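Local coordinates for aminopeptidase N family protein (Idiomarina loihiensis L2TR, PDB 4FGM) that binds zinc and, as a member of the M61 peptidase family, probably acts as an aminopeptidase that trims peptides from their N-terminal ends, at residues H54-G59 with T82-V87; E209-L214 with E274-W279; F215-F220 with E407-F412. All blocks are in the same frame, centred on the assembly; numbering follows the deposited sequence.

Interaction 1 of 3, residues H54-G59 with T82-V87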
loop_
_atom_site.group_PDB
_atom_site.type_symbol
_atom_site.label_atom_id
_atom_site.label_comp_id
_atom_site.label_asym_id
_atom_site.label_seq_id
_atom_site.Cartn_x
_atom_site.Cartn_y
_atom_site.Cartn_z
ATOM N N HIS A 54 -20.717 0.997 -27.848
ATOM C CA HIS A 54 -21.512 0.500 -28.963
ATOM C C HIS A 54 -20.663 -0.510 -29.730
ATOM O O HIS A 54 -19.456 -0.611 -29.503
ATOM C CB HIS A 54 -22.003 1.636 -29.871
ATOM C CG HIS A 54 -20.915 2.483 -30.442
ATOM N ND1 HIS A 54 -20.231 3.421 -29.696
ATOM C CD2 HIS A 54 -20.408 2.559 -31.694
ATOM C CE1 HIS A 54 -19.355 4.039 -30.466
ATOM N NE2 HIS A 54 -19.442 3.535 -31.685
ATOM N N ALA A 55 -21.280 -1.275 -30.619
ATOM C CA ALA A 55 -20.532 -2.292 -31.349
ATOM C C ALA A 55 -20.814 -2.265 -32.830
ATOM O O ALA A 55 -21.815 -1.704 -33.275
ATOM C CB ALA A 55 -20.859 -3.659 -30.799
ATOM N N GLU A 56 -19.927 -2.885 -33.597
ATOM C CA GLU A 56 -20.098 -2.926 -35.040
ATOM C C GLU A 56 -19.463 -4.181 -35.606
ATOM O O GLU A 56 -18.482 -4.695 -35.064
ATOM C CB GLU A 56 -19.465 -1.695 -35.692
ATOM C CG GLU A 56 -17.949 -1.720 -35.692
ATOM C CD GLU A 56 -17.346 -0.654 -36.580
ATOM O OE1 GLU A 56 -17.764 -0.552 -37.752
ATOM O OE2 GLU A 56 -16.443 0.070 -36.112
ATOM N N SER A 57 -20.039 -4.677 -36.692
ATOM C CA SER A 57 -19.521 -5.866 -37.341
ATOM C C SER A 57 -19.899 -5.843 -38.807
ATOM O O SER A 57 -21.034 -5.532 -39.164
ATOM C CB SER A 57 -20.078 -7.127 -36.681
ATOM O OG SER A 57 -19.379 -8.274 -37.138
ATOM N N ASN A 58 -18.923 -6.155 -39.651
ATOM C CA ASN A 58 -19.128 -6.193 -41.087
ATOM C C ASN A 58 -19.762 -4.908 -41.606
ATOM O O ASN A 58 -20.700 -4.947 -42.401
ATOM C CB ASN A 58 -19.997 -7.399 -41.448
ATOM C CG ASN A 58 -19.838 -7.825 -42.895
ATOM O OD1 ASN A 58 -18.730 -7.811 -43.443
ATOM N ND2 ASN A 58 -20.942 -8.230 -43.515
ATOM N N GLY A 59 -19.245 -3.773 -41.135
ATOM C CA GLY A 59 -19.731 -2.480 -41.578
ATOM C C GLY A 59 -21.099 -2.055 -41.102
ATOM O O GLY A 59 -21.604 -1.020 -41.530
ATOM N N THR A 82 -16.057 -5.319 -33.448
ATOM C CA THR A 82 -15.290 -4.233 -32.859
ATOM C C THR A 82 -16.204 -3.490 -31.886
ATOM O O THR A 82 -17.294 -3.057 -32.250
ATOM C CB THR A 82 -14.783 -3.247 -33.937
ATOM O OG1 THR A 82 -13.963 -3.950 -34.877
ATOM C CG2 THR A 82 -13.950 -2.138 -33.299
ATOM N N VAL A 83 -15.756 -3.363 -30.643
ATOM C CA VAL A 83 -16.526 -2.680 -29.610
ATOM C C VAL A 83 -15.841 -1.353 -29.308
ATOM O O VAL A 83 -14.637 -1.314 -29.084
ATOM C CB VAL A 83 -16.589 -3.541 -28.330
ATOM C CG1 VAL A 83 -17.496 -2.893 -27.294
ATOM C CG2 VAL A 83 -17.076 -4.942 -28.683
ATOM N N HIS A 84 -16.607 -0.270 -29.320
ATOM C CA HIS A 84 -16.063 1.059 -29.060
ATOM C C HIS A 84 -16.670 1.664 -27.800
ATOM O O HIS A 84 -17.861 1.516 -27.547
ATOM C CB HIS A 84 -16.386 2.015 -30.211
ATOM C CG HIS A 84 -15.892 1.567 -31.549
ATOM N ND1 HIS A 84 -14.592 1.755 -31.970
ATOM C CD2 HIS A 84 -16.540 0.982 -32.585
ATOM C CE1 HIS A 84 -14.463 1.310 -33.207
ATOM N NE2 HIS A 84 -15.631 0.836 -33.604
ATOM N N TYR A 85 -15.846 2.346 -27.013
ATOM C CA TYR A 85 -16.330 3.041 -25.824
ATOM C C TYR A 85 -15.298 4.041 -25.345
ATOM O O TYR A 85 -14.148 4.029 -25.790
ATOM C CB TYR A 85 -16.696 2.076 -24.678
ATOM C CG TYR A 85 -15.618 1.104 -24.262
ATOM C CD1 TYR A 85 -15.489 -0.134 -24.893
ATOM C CD2 TYR A 85 -14.724 1.414 -23.231
ATOM C CE1 TYR A 85 -14.500 -1.043 -24.509
ATOM C CE2 TYR A 85 -13.721 0.507 -22.839
ATOM C CZ TYR A 85 -13.622 -0.715 -23.486
ATOM O OH TYR A 85 -12.644 -1.619 -23.131
ATOM N N GLN A 86 -15.734 4.933 -24.462
ATOM C CA GLN A 86 -14.857 5.935 -23.875
ATOM C C GLN A 86 -14.743 5.606 -22.397
ATOM O O GLN A 86 -15.605 4.923 -21.833
ATOM C CB GLN A 86 -15.449 7.333 -24.009
ATOM C CG GLN A 86 -15.579 7.828 -25.421
ATOM C CD GLN A 86 -15.820 9.315 -25.461
ATOM O OE1 GLN A 86 -16.802 9.807 -24.915
ATOM N NE2 GLN A 86 -14.917 10.043 -26.102
ATOM N N VAL A 87 -13.682 6.091 -21.771
ATOM C CA VAL A 87 -13.491 5.856 -20.355
ATOM C C VAL A 87 -13.164 7.178 -19.658
ATOM O O VAL A 87 -12.260 7.907 -20.091
ATOM C CB VAL A 87 -12.352 4.849 -20.117
ATOM C CG1 VAL A 87 -12.188 4.595 -18.633
ATOM C CG2 VAL A 87 -12.655 3.554 -20.845
#

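Interaction 2 of 3, residues E209-L214 with E274-W279. With ZN (zinc ion), chain C; MAE (maleic acid), chain B.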
loop_
_atom_site.group_PDB
_atom_site.type_symbol
_atom_site.label_atom_id
_atom_site.label_comp_id
_atom_site.label_asym_id
_atom_site.label_seq_id
_atom_site.Cartn_x
_atom_site.Cartn_y
_atom_site.Cartn_z
ATOM N N GLU A 209 19.481 -4.558 -5.370
ATOM C CA GLU A 209 20.476 -5.619 -5.367
ATOM C C GLU A 209 20.339 -6.435 -4.088
ATOM O O GLU A 209 20.419 -7.663 -4.115
ATOM C CB GLU A 209 21.885 -5.044 -5.513
ATOM C CG GLU A 209 22.204 -4.695 -6.958
ATOM C CD GLU A 209 23.560 -4.046 -7.145
ATOM O OE1 GLU A 209 23.872 -3.089 -6.401
ATOM O OE2 GLU A 209 24.302 -4.482 -8.053
ATOM N N THR A 210 20.106 -5.754 -2.971
ATOM C CA THR A 210 19.931 -6.449 -1.703
ATOM C C THR A 210 18.782 -7.447 -1.804
ATOM O O THR A 210 18.878 -8.568 -1.312
ATOM C CB THR A 210 19.642 -5.455 -0.567
ATOM O OG1 THR A 210 20.807 -4.661 -0.332
ATOM C CG2 THR A 210 19.269 -6.174 0.701
ATOM N N GLN A 211 17.698 -7.054 -2.458
ATOM C CA GLN A 211 16.558 -7.952 -2.579
ATOM C C GLN A 211 16.820 -9.129 -3.522
ATOM O O GLN A 211 16.504 -10.279 -3.189
ATOM C CB GLN A 211 15.307 -7.165 -2.991
ATOM C CG GLN A 211 14.858 -6.192 -1.885
ATOM C CD GLN A 211 13.402 -5.760 -1.988
ATOM O OE1 GLN A 211 12.527 -6.556 -2.336
ATOM N NE2 GLN A 211 13.134 -4.496 -1.657
ATOM N N ILE A 212 17.408 -8.855 -4.685
ATOM C CA ILE A 212 17.717 -9.918 -5.630
ATOM C C ILE A 212 18.693 -10.908 -4.981
ATOM O O ILE A 212 18.568 -12.117 -5.164
ATOM C CB ILE A 212 18.336 -9.356 -6.921
ATOM C CG1 ILE A 212 17.308 -8.493 -7.651
ATOM C CG2 ILE A 212 18.783 -10.495 -7.814
ATOM C CD1 ILE A 212 17.891 -7.655 -8.777
ATOM N N SER A 213 19.662 -10.395 -4.227
ATOM C CA SER A 213 20.616 -11.264 -3.542
ATOM C C SER A 213 19.868 -12.114 -2.525
ATOM O O SER A 213 20.176 -13.288 -2.343
ATOM C CB SER A 213 21.679 -10.448 -2.801
ATOM O OG SER A 213 22.538 -9.785 -3.705
ATOM N N LEU A 214 18.882 -11.510 -1.866
ATOM C CA LEU A 214 18.100 -12.209 -0.852
ATOM C C LEU A 214 17.390 -13.443 -1.409
ATOM O O LEU A 214 17.483 -14.532 -0.840
ATOM C CB LEU A 214 17.083 -11.249 -0.226
ATOM C CG LEU A 214 16.249 -11.755 0.955
ATOM C CD1 LEU A 214 15.774 -10.571 1.774
ATOM C CD2 LEU A 214 15.075 -12.583 0.463
ATOM N N GLU A 274 7.088 -2.094 -2.604
ATOM C CA GLU A 274 6.488 -2.583 -3.839
ATOM C C GLU A 274 7.393 -3.595 -4.541
ATOM O O GLU A 274 6.921 -4.606 -5.064
ATOM C CB GLU A 274 6.179 -1.411 -4.772
ATOM C CG GLU A 274 5.278 -0.326 -4.170
ATOM C CD GLU A 274 4.038 -0.878 -3.485
ATOM O OE1 GLU A 274 3.557 -1.956 -3.882
ATOM O OE2 GLU A 274 3.529 -0.227 -2.551
ATOM N N TYR A 275 8.695 -3.319 -4.535
ATOM C CA TYR A 275 9.685 -4.191 -5.163
ATOM C C TYR A 275 9.635 -5.579 -4.521
ATOM O O TYR A 275 9.593 -6.597 -5.215
ATOM C CB TYR A 275 11.085 -3.594 -4.997
ATOM C CG TYR A 275 12.134 -4.152 -5.941
ATOM C CD1 TYR A 275 12.094 -3.863 -7.308
ATOM C CD2 TYR A 275 13.192 -4.934 -5.461
ATOM C CE1 TYR A 275 13.080 -4.329 -8.166
ATOM C CE2 TYR A 275 14.185 -5.406 -6.314
ATOM C CZ TYR A 275 14.127 -5.098 -7.661
ATOM O OH TYR A 275 15.122 -5.527 -8.502
ATOM N N PHE A 276 9.631 -5.614 -3.193
ATOM C CA PHE A 276 9.580 -6.871 -2.455
ATOM C C PHE A 276 8.347 -7.670 -2.870
ATOM O O PHE A 276 8.382 -8.907 -2.979
ATOM C CB PHE A 276 9.498 -6.597 -0.953
ATOM C CG PHE A 276 9.764 -7.804 -0.098
ATOM C CD1 PHE A 276 11.070 -8.240 0.120
ATOM C CD2 PHE A 276 8.716 -8.525 0.465
ATOM C CE1 PHE A 276 11.330 -9.371 0.890
ATOM C CE2 PHE A 276 8.964 -9.663 1.242
ATOM C CZ PHE A 276 10.276 -10.088 1.451
ATOM N N HIS A 277 7.256 -6.945 -3.106
ATOM C CA HIS A 277 5.988 -7.552 -3.517
ATOM C C HIS A 277 6.161 -8.339 -4.826
ATOM O O HIS A 277 5.342 -9.224 -5.138
ATOM C CB HIS A 277 4.899 -6.484 -3.700
ATOM C CG HIS A 277 4.079 -6.235 -2.470
ATOM N ND1 HIS A 277 3.585 -7.253 -1.676
ATOM C CD2 HIS A 277 3.610 -5.086 -1.935
ATOM C CE1 HIS A 277 2.846 -6.741 -0.711
ATOM N NE2 HIS A 277 2.845 -5.427 -0.847
ATOM N N SER A 278 7.199 -8.010 -5.603
ATOM C CA SER A 278 7.441 -8.725 -6.861
ATOM C C SER A 278 7.540 -10.216 -6.559
ATOM O O SER A 278 7.102 -11.071 -7.354
ATOM C CB SER A 278 8.751 -8.273 -7.497
ATOM O OG SER A 278 8.574 -7.012 -8.112
ATOM N N TRP A 279 8.162 -10.532 -5.426
ATOM C CA TRP A 279 8.304 -11.925 -5.041
ATOM C C TRP A 279 7.122 -12.274 -4.154
ATOM O O TRP A 279 6.429 -13.282 -4.363
ATOM C CB TRP A 279 9.582 -12.131 -4.240
ATOM C CG TRP A 279 10.819 -12.050 -5.047
ATOM C CD1 TRP A 279 11.490 -13.091 -5.640
ATOM C CD2 TRP A 279 11.568 -10.870 -5.337
ATOM N NE1 TRP A 279 12.625 -12.626 -6.276
ATOM C CE2 TRP A 279 12.699 -11.268 -6.102
ATOM C CE3 TRP A 279 11.402 -9.513 -5.018
ATOM C CZ2 TRP A 279 13.650 -10.360 -6.553
ATOM C CZ3 TRP A 279 12.347 -8.604 -5.463
ATOM C CH2 TRP A 279 13.466 -9.031 -6.222
HETATM ZN ZN ZN C . 1.812 -4.127 0.265
HETATM C C1 MAE B . -0.006 -2.395 -0.662
HETATM O O1 MAE B . -0.659 -3.290 -0.021
HETATM O O2 MAE B . 0.986 -2.759 -1.335
HETATM C C2 MAE B . -0.502 -1.002 -0.600
HETATM C C3 MAE B . -1.568 -0.420 -1.144
HETATM C C4 MAE B . -2.576 -1.058 -1.984
HETATM O O3 MAE B . -2.575 -2.247 -2.358
HETATM O O4 MAE B . -3.528 -0.313 -2.297
#

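Interaction 3 of 3, residues F215-F220 with E407-F412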
loop_
_atom_site.group_PDB
_atom_site.type_symbol
_atom_site.label_atom_id
_atom_site.label_comp_id
_atom_site.label_asym_id
_atom_site.label_seq_id
_atom_site.Cartn_x
_atom_site.Cartn_y
_atom_site.Cartn_z
ATOM N N PHE A 215 16.675 -13.271 -2.515
ATOM C CA PHE A 215 15.968 -14.386 -3.126
ATOM C C PHE A 215 16.899 -15.165 -4.048
ATOM O O PHE A 215 16.575 -16.274 -4.482
ATOM C CB PHE A 215 14.756 -13.884 -3.916
ATOM C CG PHE A 215 13.677 -13.297 -3.057
ATOM C CD1 PHE A 215 13.671 -11.942 -2.753
ATOM C CD2 PHE A 215 12.675 -14.107 -2.531
ATOM C CE1 PHE A 215 12.681 -11.402 -1.932
ATOM C CE2 PHE A 215 11.682 -13.580 -1.710
ATOM C CZ PHE A 215 11.684 -12.223 -1.411
ATOM N N GLU A 216 18.053 -14.572 -4.339
ATOM C CA GLU A 216 19.045 -15.191 -5.209
ATOM C C GLU A 216 18.505 -15.382 -6.619
ATOM O O GLU A 216 19.092 -16.102 -7.419
ATOM C CB GLU A 216 19.474 -16.544 -4.631
ATOM C CG GLU A 216 20.257 -16.431 -3.338
ATOM C CD GLU A 216 20.595 -17.779 -2.734
ATOM O OE1 GLU A 216 20.549 -18.792 -3.465
ATOM O OE2 GLU A 216 20.919 -17.820 -1.528
ATOM N N GLU A 217 17.393 -14.720 -6.919
ATOM C CA GLU A 217 16.756 -14.832 -8.222
ATOM C C GLU A 217 15.677 -13.764 -8.379
ATOM O O GLU A 217 15.013 -13.409 -7.407
ATOM C CB GLU A 217 16.128 -16.218 -8.354
ATOM C CG GLU A 217 15.555 -16.529 -9.718
ATOM C CD GLU A 217 15.213 -18.000 -9.868
ATOM O OE1 GLU A 217 15.952 -18.835 -9.304
ATOM O OE2 GLU A 217 14.223 -18.323 -10.562
ATOM N N ALA A 218 15.503 -13.258 -9.597
ATOM C CA ALA A 218 14.486 -12.247 -9.870
ATOM C C ALA A 218 13.428 -12.839 -10.796
ATOM O O ALA A 218 13.758 -13.485 -11.785
ATOM C CB ALA A 218 15.121 -11.031 -10.516
ATOM N N PRO A 219 12.140 -12.630 -10.487
ATOM C CA PRO A 219 11.062 -13.168 -11.326
ATOM C C PRO A 219 10.744 -12.340 -12.572
ATOM O O PRO A 219 9.854 -12.685 -13.341
ATOM C CB PRO A 219 9.882 -13.235 -10.361
ATOM C CG PRO A 219 10.097 -12.016 -9.517
ATOM C CD PRO A 219 11.597 -12.063 -9.238
ATOM N N PHE A 220 11.473 -11.249 -12.768
ATOM C CA PHE A 220 11.254 -10.376 -13.922
ATOM C C PHE A 220 12.560 -10.178 -14.692
ATOM O O PHE A 220 13.636 -10.499 -14.188
ATOM C CB PHE A 220 10.721 -9.014 -13.449
ATOM C CG PHE A 220 11.446 -8.467 -12.240
ATOM C CD1 PHE A 220 10.875 -8.553 -10.973
ATOM C CD2 PHE A 220 12.704 -7.884 -12.369
ATOM C CE1 PHE A 220 11.554 -8.077 -9.844
ATOM C CE2 PHE A 220 13.393 -7.409 -11.248
ATOM C CZ PHE A 220 12.813 -7.501 -9.983
ATOM N N GLU A 407 13.562 -19.318 0.599
ATOM C CA GLU A 407 13.145 -20.702 0.443
ATOM C C GLU A 407 11.659 -20.839 0.140
ATOM O O GLU A 407 11.276 -21.587 -0.763
ATOM C CB GLU A 407 13.526 -21.497 1.692
ATOM C CG GLU A 407 15.037 -21.665 1.838
ATOM C CD GLU A 407 15.439 -22.321 3.144
ATOM O OE1 GLU A 407 14.645 -23.128 3.669
ATOM O OE2 GLU A 407 16.555 -22.043 3.637
ATOM N N LEU A 408 10.814 -20.118 0.875
ATOM C CA LEU A 408 9.381 -20.202 0.614
ATOM C C LEU A 408 9.094 -19.747 -0.808
ATOM O O LEU A 408 8.202 -20.277 -1.466
ATOM C CB LEU A 408 8.586 -19.345 1.603
ATOM C CG LEU A 408 8.373 -19.945 2.996
ATOM C CD1 LEU A 408 7.715 -18.916 3.906
ATOM C CD2 LEU A 408 7.509 -21.187 2.889
ATOM N N TRP A 409 9.862 -18.774 -1.291
ATOM C CA TRP A 409 9.646 -18.282 -2.643
ATOM C C TRP A 409 10.014 -19.324 -3.698
ATOM O O TRP A 409 9.283 -19.509 -4.671
ATOM C CB TRP A 409 10.443 -17.003 -2.916
ATOM C CG TRP A 409 10.138 -16.472 -4.284
ATOM C CD1 TRP A 409 8.991 -15.840 -4.684
ATOM C CD2 TRP A 409 10.926 -16.648 -5.465
ATOM N NE1 TRP A 409 9.014 -15.623 -6.037
ATOM C CE2 TRP A 409 10.189 -16.113 -6.545
ATOM C CE3 TRP A 409 12.182 -17.221 -5.718
ATOM C CZ2 TRP A 409 10.667 -16.124 -7.859
ATOM C CZ3 TRP A 409 12.656 -17.233 -7.024
ATOM C CH2 TRP A 409 11.896 -16.692 -8.079
ATOM N N HIS A 410 11.148 -19.993 -3.517
ATOM C CA HIS A 410 11.569 -21.011 -4.482
ATOM C C HIS A 410 10.641 -22.220 -4.475
ATOM O O HIS A 410 10.415 -22.849 -5.509
ATOM C CB HIS A 410 12.998 -21.459 -4.188
ATOM C CG HIS A 410 14.039 -20.487 -4.651
ATOM N ND1 HIS A 410 14.353 -20.313 -5.981
ATOM C CD2 HIS A 410 14.829 -19.630 -3.961
ATOM C CE1 HIS A 410 15.293 -19.392 -6.093
ATOM N NE2 HIS A 410 15.598 -18.961 -4.882
ATOM N N GLU A 411 10.087 -22.534 -3.309
ATOM C CA GLU A 411 9.192 -23.673 -3.188
ATOM C C GLU A 411 7.787 -23.428 -3.715
ATOM O O GLU A 411 7.287 -24.184 -4.546
ATOM C CB GLU A 411 9.084 -24.116 -1.728
ATOM C CG GLU A 411 10.192 -25.032 -1.260
ATOM C CD GLU A 411 9.866 -25.694 0.067
ATOM O OE1 GLU A 411 8.751 -26.251 0.202
ATOM O OE2 GLU A 411 10.727 -25.663 0.972
ATOM N N PHE A 412 7.155 -22.364 -3.237
ATOM C CA PHE A 412 5.782 -22.078 -3.622
ATOM C C PHE A 412 5.581 -20.902 -4.561
ATOM O O PHE A 412 4.527 -20.791 -5.187
ATOM C CB PHE A 412 4.955 -21.870 -2.354
ATOM C CG PHE A 412 5.079 -22.994 -1.365
ATOM C CD1 PHE A 412 4.450 -24.215 -1.600
ATOM C CD2 PHE A 412 5.851 -22.845 -0.216
ATOM C CE1 PHE A 412 4.582 -25.269 -0.705
ATOM C CE2 PHE A 412 5.992 -23.899 0.689
ATOM C CZ PHE A 412 5.356 -25.113 0.442
#

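Interaction 1 of 3, residues H54-G59 with T82-V87
Strands 53-57 and 81-91 run antiparallel, their axes 4.8 Å apart at closest approach, with His54-His84 and Glu56-Thr82 as hydrogen-bonded pairs and Ala55-Val83 as the non-hydrogen-bonded pair between them. They belong to the beta-rich M61 N-terminal domain, where strand 81-91 also bonds to strand 15-22 through Val83 and Leu20. Four backbone bonds join the segments, among them His84 N to His54 O at 2.9 Å. The small Ala55 and the branched Val83 turn to the buried face; His54, Glu56, Thr82 and His84 share the other, more open one. There the CG of Glu56 stands between backbone N and carbonyl carbon (chi1 72°), and the extended chain beyond it carries OE2 to 2.7 Å from His84 NE2. OE2 lies close to the imidazole plane and receives the N-H with its anti lone pair. Ser19 OG bonds ND1, so both ring nitrogens are engaged and the rotation of the imidazole is fixed. A leucine in place of His84 would probably strand the Glu56 carboxylate without its mate and leave Ser19 OG a partner short. His54 folds its ring over His84, whose CB is in CH-pi contact 3.9 Å from the ring centroid.

Interaction 2 of 3, residues E209-L214 with E274-W279
The amide of Gln211 is held by a hydrogen bond from NE2 to Cys272 O, which fixes how the group is turned and places OE1 among carbon atoms of helix 262-277. OE1 packs 3.0 Å from Phe276 CA and 3.3 Å from Phe276 CD1, the latter at the edge of the phenyl ring. Trp279 CZ3 closes on the same oxygen obliquely. A glutamine suits this position because it is long enough to span the gap between two helices and can satisfy a buried carbonyl with its NH2. Its flat amide stands nearly upright to the Tyr275 ring, the planes 82° apart, and Gln211 CD meets the ring edge at Tyr275 CD2, 3.6 Å away. Tyr275 has CG anti to the backbone N (chi1 -162°), which sends the ring alongside Gln211, in the opposite sense, until its hydroxyl bonds His185. Helix 262-277 bears the HExxH motif of the gluzincin peptidases, and this packing occupies the side turned from the metal. On the metal side, His277 NE2 binds zinc at 2.0 Å, its ring steadied through ND1 by Asn280 O. His273 and Glu307 complete the protein ligands, and O2 of the bound maleic acid joins them at 2.3 Å from zinc. Glu274, the motif glutamate, which in related gluzincins serves as general base, brings OE1 to 3.7 Å from maleic acid O2. One residue on along helix 197-215, apolar Ile212 packs against both Tyr275 and Trp279. Its CD1 touches Tyr275 OH, and its CG1 meets the indole edge at Trp279 CH2, 4.1 Å away, while Trp279 NE1 is bonded to Glu217 O.

Interaction 3 of 3, residues F215-F220 with E407-F412
The turn that ends helix 197-215 packs here against helix 401-413, with the Phe215 ring set beside Trp409. The pair is offset edge-to-face, the edge of Phe215 toward the five-membered ring of the indole, with planes 78° apart and centroids 5.4 Å apart. Phe215 CD2 also rests on Trp409 CB at 3.7 Å. Trp409 reaches the loop because its CG lies anti to the backbone N (chi1 -177°); its NE1 is bonded to Thr283, and Pro219 CB packs against Trp409 CZ2 at 3.9 Å. Glu217 crosses Trp409 at about a right angle, its carboxylate plane 85° from the indole and OE2 at the indole edge, 3.8 Å from Trp409 CH2. The other oxygen, OE1, forms a salt bridge with Lys414 and lies 3.3 Å from His410 CE1, at the ring edge, where its charge would probably polarise the imidazole. His410 NE2 donates to Phe215 O at 2.9 Å, somewhat tilted out of its ring plane. The loop leaves the helix through Glu216, whose positive phi is typical of a helix C-terminus, where a late carbonyl with no further turn above it can be taken by a side chain such as His410.

Interaction 1 stands apart at the surface of the N-terminal beta domain, its centre about 42 Å from that of interaction 2 and about 43 Å from that of interaction 3. Backbone bonds carry it, and its polar side chains lie on one partly exposed face. Interactions 2 and 3 are neighbours, centres about 9 Å apart, and share helix 197-215, whose end passes directly from one contact into the other. Trp279 joins them, stacking on Phe215 and meeting Trp409 edge-to-face. Interaction 2 is wholly buried behind the zinc site and relies on side-chain packing around one amide; interaction 3, partly buried, mixes aromatic packing with a histidine-carbonyl bond and a charged rim.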